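SusD superfamily protein (Bacteroides thetaiotaomicron, PDB 3MCX) is of unknown function but probably binds glycans or other nutrients at the outer membrane, and binds zinc ions in the crystal. Local coordinates at residues 409-414 / 418-423; 25-30 / 99-104; 68-73 / 81-86; 177-182 / 209-214; 57-62 / 323-328. All blocks are in the same frame, centred on the assembly; numbering follows the deposited sequence. Where two conformers were deposited one is given.

Contact 1: residues 409-414 / 418-423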
# COMPACT_ATOMS: atom_id res chain seq x y z
N GLU A 409 -2.47 14.22 9.34
CA GLU A 409 -1.90 13.20 10.21
C GLU A 409 -1.56 11.94 9.45
O GLU A 409 -0.50 11.32 9.70
CB GLU A 409 -2.87 12.88 11.36
CG GLU A 409 -2.19 12.21 12.55
CD GLU A 409 -1.14 13.07 13.18
OE1 GLU A 409 -1.18 14.31 13.07
OE2 GLU A 409 -0.27 12.48 13.85
N ARG A 410 -2.41 11.54 8.50
CA ARG A 410 -2.11 10.38 7.68
C ARG A 410 -0.85 10.55 6.85
O ARG A 410 -0.06 9.62 6.70
CB ARG A 410 -3.28 10.05 6.73
CG ARG A 410 -4.56 9.54 7.43
CD ARG A 410 -5.70 9.26 6.42
NE ARG A 410 -5.30 8.18 5.53
CZ ARG A 410 -5.49 6.88 5.72
NH1 ARG A 410 -6.23 6.42 6.72
NH2 ARG A 410 -5.00 6.06 4.85
N ARG A 411 -0.67 11.74 6.29
CA ARG A 411 0.54 12.02 5.50
C ARG A 411 1.79 11.88 6.39
O ARG A 411 2.81 11.32 5.96
CB ARG A 411 0.48 13.41 4.85
CG ARG A 411 -0.46 13.40 3.64
CD ARG A 411 -0.75 14.82 3.22
NE ARG A 411 0.45 15.50 2.73
CZ ARG A 411 0.54 16.81 2.54
NH1 ARG A 411 -0.50 17.62 2.81
NH2 ARG A 411 1.67 17.34 2.07
N LYS A 412 1.72 12.39 7.61
CA LYS A 412 2.85 12.31 8.53
C LYS A 412 3.11 10.84 8.94
O LYS A 412 4.24 10.38 8.99
CB LYS A 412 2.62 13.15 9.77
CG LYS A 412 2.58 14.66 9.54
CD LYS A 412 2.21 15.41 10.80
CE LYS A 412 1.93 16.87 10.53
NZ LYS A 412 1.78 17.66 11.81
N GLU A 413 2.06 10.10 9.26
CA GLU A 413 2.17 8.78 9.83
C GLU A 413 2.51 7.72 8.81
O GLU A 413 3.26 6.80 9.11
CB GLU A 413 0.85 8.39 10.55
CG GLU A 413 0.95 7.07 11.32
CD GLU A 413 2.08 7.08 12.35
OE1 GLU A 413 2.24 8.11 13.03
OE2 GLU A 413 2.81 6.05 12.49
N LEU A 414 1.94 7.82 7.61
CA LEU A 414 1.96 6.72 6.64
C LEU A 414 2.86 6.98 5.44
O LEU A 414 2.86 6.22 4.48
CB LEU A 414 0.53 6.43 6.17
CG LEU A 414 -0.43 6.01 7.30
CD1 LEU A 414 -1.86 5.85 6.79
CD2 LEU A 414 0.05 4.72 7.97
N GLY A 418 2.63 3.47 1.08
CA GLY A 418 1.89 3.11 -0.12
C GLY A 418 0.43 3.51 -0.21
O GLY A 418 -0.24 3.09 -1.13
N GLU A 419 -0.05 4.36 0.71
CA GLU A 419 -1.49 4.67 0.77
C GLU A 419 -1.86 6.13 0.53
O GLU A 419 -3.00 6.40 0.18
CB GLU A 419 -2.10 4.25 2.09
CG GLU A 419 -2.18 2.75 2.27
CD GLU A 419 -3.06 2.10 1.26
OE1 GLU A 419 -4.16 2.65 0.99
OE2 GLU A 419 -2.67 1.09 0.66
N VAL A 420 -0.96 7.08 0.78
CA VAL A 420 -1.34 8.48 0.76
C VAL A 420 -2.01 8.97 -0.53
O VAL A 420 -2.93 9.79 -0.48
CB VAL A 420 -0.15 9.38 1.21
CG1 VAL A 420 -0.28 10.84 0.76
CG2 VAL A 420 -0.01 9.25 2.72
N PHE A 421 -1.58 8.47 -1.69
CA PHE A 421 -2.26 8.83 -2.95
C PHE A 421 -3.78 8.69 -2.86
O PHE A 421 -4.53 9.56 -3.28
CB PHE A 421 -1.70 7.88 -4.01
CG PHE A 421 -2.21 8.07 -5.42
CD1 PHE A 421 -2.40 9.31 -5.99
CD2 PHE A 421 -2.39 6.95 -6.24
CE1 PHE A 421 -2.76 9.43 -7.30
CE2 PHE A 421 -2.78 7.08 -7.54
CZ PHE A 421 -2.95 8.31 -8.07
N TYR A 422 -4.19 7.55 -2.32
CA TYR A 422 -5.63 7.21 -2.25
C TYR A 422 -6.38 8.14 -1.31
O TYR A 422 -7.58 8.39 -1.52
CB TYR A 422 -5.76 5.73 -1.86
CG TYR A 422 -5.02 4.88 -2.84
CD1 TYR A 422 -5.46 4.79 -4.17
CD2 TYR A 422 -3.80 4.30 -2.50
CE1 TYR A 422 -4.78 4.07 -5.10
CE2 TYR A 422 -3.07 3.57 -3.47
CZ TYR A 422 -3.57 3.48 -4.75
OH TYR A 422 -2.87 2.78 -5.73
N ASP A 423 -5.69 8.69 -0.31
CA ASP A 423 -6.29 9.72 0.58
C ASP A 423 -6.82 10.90 -0.23
O ASP A 423 -7.89 11.43 0.06
CB ASP A 423 -5.28 10.26 1.60
CG ASP A 423 -4.73 9.21 2.52
OD1 ASP A 423 -5.05 8.00 2.43
OD2 ASP A 423 -3.94 9.63 3.42
O HOH W 1 -2.74 7.00 3.77
O HOH W 2 1.62 6.35 2.02

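Contact 2: residues 25-30 / 99-104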
# COMPACT_ATOMS: atom_id res chain seq x y z
N GLN A 25 0.06 -26.15 2.21
CA GLN A 25 0.73 -25.06 2.92
C GLN A 25 1.93 -24.50 2.14
O GLN A 25 2.14 -23.30 2.11
CB GLN A 25 1.20 -25.48 4.31
CG GLN A 25 1.83 -24.34 5.11
CD GLN A 25 0.85 -23.24 5.42
OE1 GLN A 25 -0.24 -23.52 5.92
NE2 GLN A 25 1.23 -22.02 5.18
N ILE A 26 2.72 -25.40 1.56
CA ILE A 26 3.85 -24.98 0.72
C ILE A 26 3.37 -24.13 -0.47
O ILE A 26 3.95 -23.09 -0.76
CB ILE A 26 4.67 -26.18 0.23
CG1 ILE A 26 5.42 -26.80 1.41
CG2 ILE A 26 5.65 -25.75 -0.89
CD1 ILE A 26 6.11 -28.12 1.09
N ALA A 27 2.27 -24.54 -1.11
CA ALA A 27 1.67 -23.71 -2.15
C ALA A 27 1.29 -22.32 -1.66
O ALA A 27 1.56 -21.34 -2.31
CB ALA A 27 0.44 -24.41 -2.83
N LEU A 28 0.64 -22.26 -0.50
CA LEU A 28 0.27 -20.97 0.08
C LEU A 28 1.53 -20.15 0.41
O LEU A 28 1.57 -18.95 0.14
CB LEU A 28 -0.58 -21.20 1.31
CG LEU A 28 -1.04 -19.94 2.07
CD1 LEU A 28 -1.82 -18.96 1.14
CD2 LEU A 28 -1.80 -20.33 3.33
N ASN A 29 2.54 -20.80 0.98
CA ASN A 29 3.78 -20.08 1.25
C ASN A 29 4.33 -19.47 -0.02
O ASN A 29 4.85 -18.36 0.00
CB ASN A 29 4.83 -20.99 1.87
CG ASN A 29 4.47 -21.45 3.28
OD1 ASN A 29 3.60 -20.88 3.93
ND2 ASN A 29 5.18 -22.43 3.77
N GLY A 30 4.23 -20.19 -1.13
CA GLY A 30 4.65 -19.68 -2.41
C GLY A 30 3.90 -18.46 -2.90
O GLY A 30 4.45 -17.57 -3.54
N ASN A 99 -6.38 -19.20 -7.14
CA ASN A 99 -7.49 -19.94 -7.71
C ASN A 99 -7.20 -21.43 -7.83
O ASN A 99 -8.04 -22.28 -7.54
CB ASN A 99 -7.87 -19.34 -9.08
CG ASN A 99 -8.67 -18.06 -8.92
OD1 ASN A 99 -9.46 -17.96 -7.98
ND2 ASN A 99 -8.52 -17.12 -9.84
N ASN A 100 -5.97 -21.77 -8.24
CA ASN A 100 -5.56 -23.15 -8.31
C ASN A 100 -5.59 -23.86 -6.94
O ASN A 100 -6.06 -24.97 -6.82
CB ASN A 100 -4.16 -23.26 -8.93
CG ASN A 100 -4.15 -22.88 -10.43
OD1 ASN A 100 -5.21 -22.74 -11.06
ND2 ASN A 100 -2.95 -22.72 -10.99
N LEU A 101 -5.11 -23.14 -5.92
CA LEU A 101 -5.07 -23.69 -4.57
C LEU A 101 -6.48 -23.86 -4.00
O LEU A 101 -6.78 -24.91 -3.46
CB LEU A 101 -4.20 -22.78 -3.67
CG LEU A 101 -4.07 -23.20 -2.20
CD1 LEU A 101 -3.58 -24.62 -2.02
CD2 LEU A 101 -3.15 -22.20 -1.50
N ILE A 102 -7.29 -22.81 -4.11
CA ILE A 102 -8.67 -22.89 -3.65
C ILE A 102 -9.42 -24.02 -4.33
O ILE A 102 -10.08 -24.84 -3.69
CB ILE A 102 -9.42 -21.56 -3.82
CG1 ILE A 102 -8.80 -20.46 -2.90
CG2 ILE A 102 -10.92 -21.76 -3.54
CD1 ILE A 102 -9.11 -19.02 -3.27
N GLN A 103 -9.26 -24.14 -5.65
CA GLN A 103 -9.92 -25.21 -6.37
C GLN A 103 -9.43 -26.62 -5.96
O GLN A 103 -10.20 -27.54 -5.84
CB GLN A 103 -9.80 -25.03 -7.89
CG GLN A 103 -10.47 -26.17 -8.71
CD GLN A 103 -11.98 -26.37 -8.48
OE1 GLN A 103 -12.68 -25.40 -8.08
NE2 GLN A 103 -12.48 -27.58 -8.74
N LYS A 104 -8.11 -26.75 -5.75
CA LYS A 104 -7.57 -28.02 -5.29
C LYS A 104 -8.18 -28.42 -3.93
O LYS A 104 -8.55 -29.56 -3.73
CB LYS A 104 -6.03 -27.93 -5.20
CG LYS A 104 -5.31 -29.22 -4.93
CD LYS A 104 -5.52 -30.24 -6.05
CE LYS A 104 -4.80 -31.57 -5.76
NZ LYS A 104 -5.23 -32.67 -6.66

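Contact 3: residues 68-73 / 81-86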
# COMPACT_ATOMS: atom_id res chain seq x y z
N VAL A 68 10.41 4.56 -10.83
CA VAL A 68 9.76 5.66 -10.12
C VAL A 68 9.28 6.81 -11.02
O VAL A 68 8.08 7.19 -11.00
CB VAL A 68 10.61 6.25 -8.96
CG1 VAL A 68 9.82 7.39 -8.26
CG2 VAL A 68 10.97 5.16 -7.92
N SER A 69 10.16 7.35 -11.83
CA SER A 69 9.84 8.58 -12.52
C SER A 69 8.62 8.51 -13.46
O SER A 69 7.89 9.49 -13.54
CB SER A 69 11.06 9.24 -13.18
OG SER A 69 11.64 8.47 -14.22
N PRO A 70 8.40 7.41 -14.19
CA PRO A 70 7.21 7.41 -15.04
C PRO A 70 5.90 7.48 -14.27
O PRO A 70 4.91 8.01 -14.80
CB PRO A 70 7.33 6.08 -15.79
CG PRO A 70 8.84 5.79 -15.82
CD PRO A 70 9.25 6.22 -14.45
N TYR A 71 5.85 6.91 -13.06
CA TYR A 71 4.70 7.09 -12.17
C TYR A 71 4.61 8.54 -11.67
O TYR A 71 3.57 9.21 -11.77
CB TYR A 71 4.81 6.18 -10.98
CG TYR A 71 4.70 4.69 -11.23
CD1 TYR A 71 3.85 4.15 -12.18
CD2 TYR A 71 5.37 3.81 -10.42
CE1 TYR A 71 3.72 2.76 -12.32
CE2 TYR A 71 5.24 2.41 -10.56
CZ TYR A 71 4.42 1.90 -11.49
OH TYR A 71 4.34 0.54 -11.60
N TYR A 72 5.70 9.00 -11.09
CA TYR A 72 5.77 10.35 -10.50
C TYR A 72 5.40 11.44 -11.49
O TYR A 72 4.74 12.42 -11.12
CB TYR A 72 7.19 10.53 -9.99
CG TYR A 72 7.60 11.93 -9.56
CD1 TYR A 72 7.05 12.53 -8.43
CD2 TYR A 72 8.54 12.62 -10.26
CE1 TYR A 72 7.46 13.79 -8.04
CE2 TYR A 72 8.98 13.87 -9.87
CZ TYR A 72 8.44 14.45 -8.76
OH TYR A 72 8.88 15.70 -8.37
N GLU A 73 5.84 11.30 -12.74
CA GLU A 73 5.61 12.27 -13.81
C GLU A 73 4.27 12.06 -14.55
O GLU A 73 3.96 12.82 -15.46
CB GLU A 73 6.75 12.19 -14.83
CG GLU A 73 8.09 12.59 -14.21
CD GLU A 73 9.29 12.23 -15.05
OE1 GLU A 73 9.17 11.68 -16.16
OE2 GLU A 73 10.43 12.51 -14.55
N ASN A 81 7.62 -2.06 -19.47
CA ASN A 81 7.71 -3.39 -18.90
C ASN A 81 7.82 -3.36 -17.37
O ASN A 81 7.10 -4.05 -16.67
CB ASN A 81 8.87 -4.16 -19.50
CG ASN A 81 8.89 -5.60 -19.05
OD1 ASN A 81 7.99 -6.38 -19.43
ND2 ASN A 81 9.88 -5.97 -18.24
N LEU A 82 8.76 -2.56 -16.87
CA LEU A 82 8.97 -2.47 -15.45
C LEU A 82 7.75 -2.00 -14.69
O LEU A 82 7.45 -2.49 -13.60
CB LEU A 82 10.16 -1.56 -15.15
CG LEU A 82 10.64 -1.52 -13.71
CD1 LEU A 82 11.46 -2.76 -13.36
CD2 LEU A 82 11.46 -0.24 -13.41
N ASN A 83 7.04 -1.03 -15.27
CA ASN A 83 6.02 -0.32 -14.51
C ASN A 83 4.60 -0.66 -14.82
O ASN A 83 3.70 -0.28 -14.07
CB ASN A 83 6.27 1.17 -14.69
CG ASN A 83 7.62 1.59 -14.14
OD1 ASN A 83 7.96 1.19 -13.02
ND2 ASN A 83 8.38 2.38 -14.89
N ILE A 84 4.36 -1.36 -15.92
CA ILE A 84 3.00 -1.71 -16.34
C ILE A 84 2.87 -3.21 -16.60
O ILE A 84 2.04 -3.86 -15.96
CB ILE A 84 2.59 -0.90 -17.57
CG1 ILE A 84 2.50 0.61 -17.26
CG2 ILE A 84 1.26 -1.40 -18.18
CD1 ILE A 84 1.43 1.00 -16.23
N VAL A 85 3.69 -3.76 -17.48
CA VAL A 85 3.55 -5.17 -17.83
C VAL A 85 3.83 -6.06 -16.61
O VAL A 85 3.05 -6.94 -16.27
CB VAL A 85 4.48 -5.57 -18.98
CG1 VAL A 85 4.34 -7.04 -19.35
CG2 VAL A 85 4.18 -4.73 -20.24
N LEU A 86 4.96 -5.84 -15.94
CA LEU A 86 5.31 -6.71 -14.82
C LEU A 86 4.32 -6.58 -13.64
O LEU A 86 3.88 -7.61 -13.11
CB LEU A 86 6.77 -6.44 -14.39
CG LEU A 86 7.81 -7.10 -15.29
CD1 LEU A 86 9.20 -6.63 -14.86
CD2 LEU A 86 7.72 -8.65 -15.24
O HOH W 3 8.90 2.24 -10.68

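Contact 4: residues 177-182 / 209-214. With ZN (zinc ion), chain B.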
# COMPACT_ATOMS: atom_id res chain seq x y z
N GLU A 177 -16.78 -5.40 -5.36
CA GLU A 177 -17.72 -6.42 -4.83
C GLU A 177 -16.99 -7.74 -4.63
O GLU A 177 -17.15 -8.40 -3.61
CB GLU A 177 -18.87 -6.67 -5.76
CG GLU A 177 -19.91 -5.61 -5.77
CD GLU A 177 -21.00 -5.96 -6.77
OE1 GLU A 177 -20.74 -6.76 -7.73
OE2 GLU A 177 -22.13 -5.44 -6.58
N GLN A 178 -16.15 -8.11 -5.59
CA GLN A 178 -15.43 -9.40 -5.48
C GLN A 178 -14.36 -9.34 -4.38
O GLN A 178 -14.19 -10.35 -3.66
CB GLN A 178 -14.82 -9.79 -6.83
CG GLN A 178 -14.21 -11.17 -6.86
CD GLN A 178 -15.22 -12.25 -6.66
OE1 GLN A 178 -16.19 -12.36 -7.42
NE2 GLN A 178 -15.01 -13.09 -5.64
N VAL A 179 -13.68 -8.19 -4.25
CA VAL A 179 -12.71 -8.02 -3.20
C VAL A 179 -13.34 -8.20 -1.83
O VAL A 179 -12.85 -8.96 -0.98
CB VAL A 179 -12.09 -6.64 -3.26
CG1 VAL A 179 -11.22 -6.37 -2.00
CG2 VAL A 179 -11.28 -6.47 -4.58
N VAL A 180 -14.44 -7.48 -1.62
CA VAL A 180 -15.18 -7.53 -0.36
C VAL A 180 -15.70 -8.94 -0.08
O VAL A 180 -15.58 -9.45 1.05
CB VAL A 180 -16.33 -6.49 -0.35
CG1 VAL A 180 -17.26 -6.71 0.87
CG2 VAL A 180 -15.73 -5.04 -0.32
N SER A 181 -16.23 -9.60 -1.09
CA SER A 181 -16.70 -10.97 -0.94
C SER A 181 -15.57 -11.91 -0.47
O SER A 181 -15.73 -12.71 0.47
CB SER A 181 -17.26 -11.46 -2.27
OG SER A 181 -17.75 -12.78 -2.20
N ASP A 182 -14.44 -11.86 -1.16
CA ASP A 182 -13.31 -12.74 -0.84
C ASP A 182 -12.82 -12.52 0.59
O ASP A 182 -12.64 -13.47 1.35
CB ASP A 182 -12.16 -12.55 -1.81
CG ASP A 182 -12.45 -13.12 -3.20
OD1 ASP A 182 -13.47 -13.78 -3.39
OD2 ASP A 182 -11.57 -12.93 -4.08
N SER A 209 -11.12 -2.51 6.22
CA SER A 209 -11.32 -1.08 6.54
C SER A 209 -10.75 -0.18 5.46
O SER A 209 -11.35 0.84 5.12
CB SER A 209 -10.83 -0.69 7.95
OG SER A 209 -9.42 -0.59 8.03
N ARG A 210 -9.59 -0.55 4.91
CA ARG A 210 -9.00 0.18 3.82
C ARG A 210 -9.86 0.10 2.58
O ARG A 210 -10.06 1.10 1.91
CB ARG A 210 -7.60 -0.39 3.55
CG ARG A 210 -6.86 0.28 2.38
CD ARG A 210 -5.59 -0.45 2.02
NE ARG A 210 -4.56 -0.37 3.04
CZ ARG A 210 -3.42 -1.06 3.01
NH1 ARG A 210 -3.17 -1.91 2.04
NH2 ARG A 210 -2.51 -0.87 3.95
N VAL A 211 -10.30 -1.11 2.23
CA VAL A 211 -11.14 -1.28 1.05
C VAL A 211 -12.44 -0.47 1.13
O VAL A 211 -12.78 0.31 0.22
CB VAL A 211 -11.41 -2.80 0.78
CG1 VAL A 211 -12.42 -3.00 -0.33
CG2 VAL A 211 -10.10 -3.52 0.50
N TYR A 212 -13.18 -0.66 2.21
CA TYR A 212 -14.45 0.05 2.39
C TYR A 212 -14.25 1.57 2.39
O TYR A 212 -15.05 2.32 1.83
CB TYR A 212 -15.09 -0.39 3.70
CG TYR A 212 -15.80 -1.73 3.69
CD1 TYR A 212 -16.72 -2.07 2.69
CD2 TYR A 212 -15.58 -2.65 4.73
CE1 TYR A 212 -17.41 -3.30 2.73
CE2 TYR A 212 -16.27 -3.86 4.77
CZ TYR A 212 -17.16 -4.19 3.78
OH TYR A 212 -17.85 -5.39 3.84
N LEU A 213 -13.20 2.05 3.03
CA LEU A 213 -12.94 3.50 3.10
C LEU A 213 -12.81 4.06 1.67
O LEU A 213 -13.37 5.11 1.35
CB LEU A 213 -11.67 3.80 3.94
CG LEU A 213 -11.35 5.27 4.20
CD1 LEU A 213 -12.46 6.07 4.92
CD2 LEU A 213 -10.02 5.35 4.95
N ASN A 214 -12.09 3.35 0.81
CA ASN A 214 -11.85 3.80 -0.59
C ASN A 214 -13.08 3.58 -1.47
O ASN A 214 -13.15 4.09 -2.58
CB ASN A 214 -10.58 3.15 -1.14
CG ASN A 214 -9.35 3.83 -0.63
OD1 ASN A 214 -9.09 4.99 -1.01
ND2 ASN A 214 -8.63 3.17 0.29
ZN ZN B . -22.04 -7.33 -9.01
O HOH W 4 -20.62 -8.30 -10.02

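Contact 5: residues 57-62 / 323-328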
# COMPACT_ATOMS: atom_id res chain seq x y z
N GLN A 57 8.97 12.00 -3.81
CA GLN A 57 9.21 12.30 -5.22
C GLN A 57 10.36 11.47 -5.76
O GLN A 57 11.17 10.93 -5.01
CB GLN A 57 9.54 13.80 -5.41
CG GLN A 57 10.72 14.28 -4.59
CD GLN A 57 11.15 15.65 -4.97
OE1 GLN A 57 10.70 16.68 -4.44
NE2 GLN A 57 12.05 15.71 -5.95
N ALA A 58 10.46 11.37 -7.09
CA ALA A 58 11.71 10.89 -7.67
C ALA A 58 12.84 11.84 -7.32
O ALA A 58 12.66 13.06 -7.27
CB ALA A 58 11.58 10.76 -9.22
N ARG A 59 14.03 11.26 -7.17
CA ARG A 59 15.24 12.05 -7.06
C ARG A 59 15.73 12.60 -8.42
O ARG A 59 16.28 13.70 -8.50
CB ARG A 59 16.34 11.24 -6.38
CG ARG A 59 17.69 11.93 -6.22
CD ARG A 59 18.77 11.08 -5.56
NE ARG A 59 18.99 9.81 -6.29
CZ ARG A 59 19.72 9.69 -7.40
NH1 ARG A 59 20.40 10.70 -7.91
NH2 ARG A 59 19.77 8.50 -7.99
N ILE A 60 15.59 11.75 -9.45
CA ILE A 60 16.08 12.00 -10.76
C ILE A 60 15.12 11.36 -11.78
O ILE A 60 14.59 10.27 -11.55
CB ILE A 60 17.56 11.48 -10.89
CG1 ILE A 60 18.25 12.07 -12.10
CG2 ILE A 60 17.64 9.98 -10.83
CD1 ILE A 60 19.78 11.84 -12.08
N THR A 61 14.99 12.02 -12.93
CA THR A 61 14.19 11.42 -13.99
C THR A 61 15.03 10.33 -14.66
O THR A 61 16.23 10.51 -14.91
CB THR A 61 13.69 12.47 -15.00
OG1 THR A 61 12.66 11.86 -15.80
CG2 THR A 61 14.80 13.07 -15.90
N LYS A 62 14.40 9.21 -14.97
CA LYS A 62 15.07 8.09 -15.63
C LYS A 62 14.45 7.67 -16.97
O LYS A 62 15.01 6.82 -17.67
CB LYS A 62 15.09 6.87 -14.72
CG LYS A 62 15.95 7.04 -13.46
CD LYS A 62 15.87 5.86 -12.57
CE LYS A 62 16.84 5.95 -11.40
NZ LYS A 62 18.26 5.55 -11.73
N GLY A 323 24.18 14.46 -6.57
CA GLY A 323 23.11 13.60 -7.07
C GLY A 323 21.71 14.00 -6.62
O GLY A 323 20.70 13.42 -7.02
N LEU A 324 21.65 15.05 -5.79
CA LEU A 324 20.37 15.61 -5.35
C LEU A 324 20.09 16.89 -6.13
O LEU A 324 20.98 17.59 -6.52
CB LEU A 324 20.40 15.95 -3.86
CG LEU A 324 20.32 14.78 -2.90
CD1 LEU A 324 20.66 15.25 -1.48
CD2 LEU A 324 18.96 14.13 -2.91
N PRO A 325 18.80 17.23 -6.27
CA PRO A 325 18.51 18.58 -6.72
C PRO A 325 19.24 19.59 -5.84
O PRO A 325 19.28 19.38 -4.62
CB PRO A 325 17.00 18.67 -6.53
CG PRO A 325 16.52 17.29 -6.68
CD PRO A 325 17.59 16.42 -6.04
N ALA A 326 19.80 20.66 -6.40
CA ALA A 326 20.61 21.62 -5.64
C ALA A 326 19.87 22.11 -4.37
O ALA A 326 20.45 22.17 -3.31
CB ALA A 326 21.03 22.83 -6.51
N ALA A 327 18.58 22.43 -4.49
CA ALA A 327 17.85 22.94 -3.33
C ALA A 327 17.67 21.92 -2.19
O ALA A 327 17.43 22.30 -1.03
CB ALA A 327 16.46 23.50 -3.76
N ALA A 328 17.84 20.64 -2.49
CA ALA A 328 17.71 19.57 -1.50
C ALA A 328 19.05 19.13 -0.89
O ALA A 328 19.03 18.29 -0.00
CB ALA A 328 17.05 18.33 -2.13

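Contact 1: residues 409-414 / 418-423
Arg411 and Val420 bring the two backbones closest, their CA atoms 6.2 Å apart, where the end of helix 403-414 meets the start of helix 420-426 across a short loop. Arg410 and Asp423 carry the polar part. Arg410 NE lies 2.9 Å from Asp423 OD2 in a salt bridge that stays in the guanidinium plane but arrives from above the carboxylate, the two planes being 72° apart. A weak second bond joins Arg410 NH2 to Asp423 OD1, and a water bridges the same two atoms, accepting from NH2 at 2.7 Å. Each end has a further partner: Arg410 NH1 bonds Asn362, and Asp423 OD1 pairs with Arg426. Beside this ion pair, Val420 wedges against the first helix. Its CG1 meets Arg411 CG at 3.9 Å, while CG2, anti to the carbonyl carbon, lies against the backbone at Arg410 O, 4.0 Å away, and near the side-chain atom Leu414 CB. Arg411 carries its charge on to Asp55. Where the chain turns, a second water donates to Leu414 O at 2.8 Å and accepts from Glu419 N, tying Leu414 to the residue just before helix 420-426. The arrangement is a buried helix-loop-helix connection within the SusD family region, fastened by an ion pair and two bridging waters.

Contact 2: residues 25-30 / 99-104
This is a small apolar contact between helices 21-36 and 81-106, its centre about 23 Å from that of the chain, where Leu101 reaches over to Ala27 and Leu28. The evidence for a light touch is the 113 Å² buried in all and the 7.2 Å between the CA atoms of Ala27 and Leu101, the nearest pair. Leu101 holds its CG anti to the backbone N (chi1 179°), which carries both methyls across to the other helix. There the fork divides: CD1 meets the Ala27 methyl CB at 4.1 Å, on the more exposed side, and CD2 comes to 3.9 Å from Leu28 CB. The same CD2 also lies 3.9 Å from Leu28 N, so it rests against the backbone as well as the side chain. Ala27 offers just a methyl, and the branched end of Leu101 spans most of the gap. On its own helix, Gln25 NE2 bonds Asn29 OD1 at 2.9 Å, one turn apart, while Gln25 OE1 bonds Arg120. Helix 115-140 packs against both partners, with Glu124 touching Leu28 and Ala125 and Leu126 touching Ile102. Together the three helices make plain alpha-helical packing, in keeping with the largely helical SusD fold, away from the annotated zinc sites.

Contact 3: residues 68-73 / 81-86
Tyr71 and Asn83 meet because each has its CG anti to the carbonyl carbon, chi1 -67° for the tyrosine and -63° for the asparagine: the first extends the phenol to the neighbouring backbone, the second sets the amide over the ring. The motif is a helix-loop-helix connection, in which the short helix 69-72 packs on the first turns of helix 81-106. Those turns include a wider pi-type turn at 81-85, in which Leu86 N bonds Asn81 O. Tyr71 OH donates to Asn83 O at 2.7 Å, in the carbonyl plane and on a lone pair. Over one face of the ring, toward its rim, sits Asn83 CG, the ring and amide planes 53° apart. Asn44 ND2 also bonds the Tyr71 hydroxyl, adding helix 44-51 to the junction. A phenylalanine in place of Tyr71 would probably leave Asn83 O and Asn44 ND2 without their hydroxyl partner. Pro70 approaches the other end of the amide, with its CG 3.6 Å from Asn83 ND2, whose hydrogen-bond partner is Lys66 O. The remaining amide atom is tied to the start of the short helix through a water, which donates to Asn83 OD1 at 2.7 Å and accepts from the N-cap residue at Val68 N, 2.8 Å away.

Contact 4: residues 177-182 / 209-214
Val180, Val211 and Tyr212 account for most of the buried surface where helices 172-186 and 201-214 pack nearly antiparallel, their local axes 154° apart and 10.6 Å at closest approach. Antiparallel helix packing of this kind is in keeping with the TPR clan to which the SusD family belongs. Val180 uses both methyls. Its CG2 meets Val211 CG1 at 3.9 Å and also reaches the Tyr212 ring at CE1, whereas CG1, anti to the backbone N (chi1 170°), points to the end of Tyr212, 3.3 Å from OH. The tyrosine side chain crosses the valine at about a right angle, and helix 218-231 flanks it through Lys220 and Ala221. Val211 CG1 also touches Val179 CG1 at 3.9 Å, which places this methyl between two successive residues of the first helix. Val179 also touches Leu133 of helix 115-140. Glu177 takes no part in the packing and extends from the start of the segment to a zinc ion, which its OE1 binds at 1.9 Å beside a water at 2.0 Å.

Contact 5: residues 57-62 / 323-328
Gly323 opens the second segment by offering its carbonyl to Arg59: NH1 donates to Gly323 O at 2.9 Å with an N-H...acceptor angle of 163°. The oxygen lies at the guanidinium edge, 1° from its plane, and the bend at chi3 (57°) turns the arginine's end toward it. Arg59 NH2 bonds Asn289 O in turn, so the group spans two loops. At Leu324 the contact becomes apolar, CD2 resting 4.0 Å from Arg59 CD as the two side chains cross at about a right angle. Next, Pro325 sets its CD 3.9 Å from Arg59 O, and its own carbonyl starts the 3-10 turn 326-328 by accepting from Ala328 N. A leucine in place of Arg59 would probably leave Gly323 O and Asn289 O without this donor and weaken the tie between their loops. The Leu324 side chain is about 7 Å from those of Glu315 and His330, two zinc ligands. Thus the loop between strands 313-314 and 334-335 lies against the one after strand 56-57, with strand 292-293 touching Leu324 and Gln57, and helix 69-72 beside Gln57, Ala58 and Thr61.

In the fold
Two pairs of contacts touch directly. Contacts 3 and 5 meet where Glu73 OE2 lies 2.6 Å from Thr61 OG1 and Ser69 OG 3.0 Å from Lys62 N, while Tyr72 packs on Gln57 and Ala58. Contacts 1 and 4 meet through the long, weak ion pair of Glu419 OE2 and Arg210 NH1 and the packing of Tyr422 on Asn214. Helix 81-106 serves both contact 2 and contact 3, whose centres are about 30 Å apart. Contacts 2 and 5 lie on opposite sides of the chain's centre, their centres about 43 Å apart. Zinc is bound in one contact and lies near a second: Glu177 in contact 4 binds one ion, and Leu324 in contact 5 has its side chain about 8 Å from another.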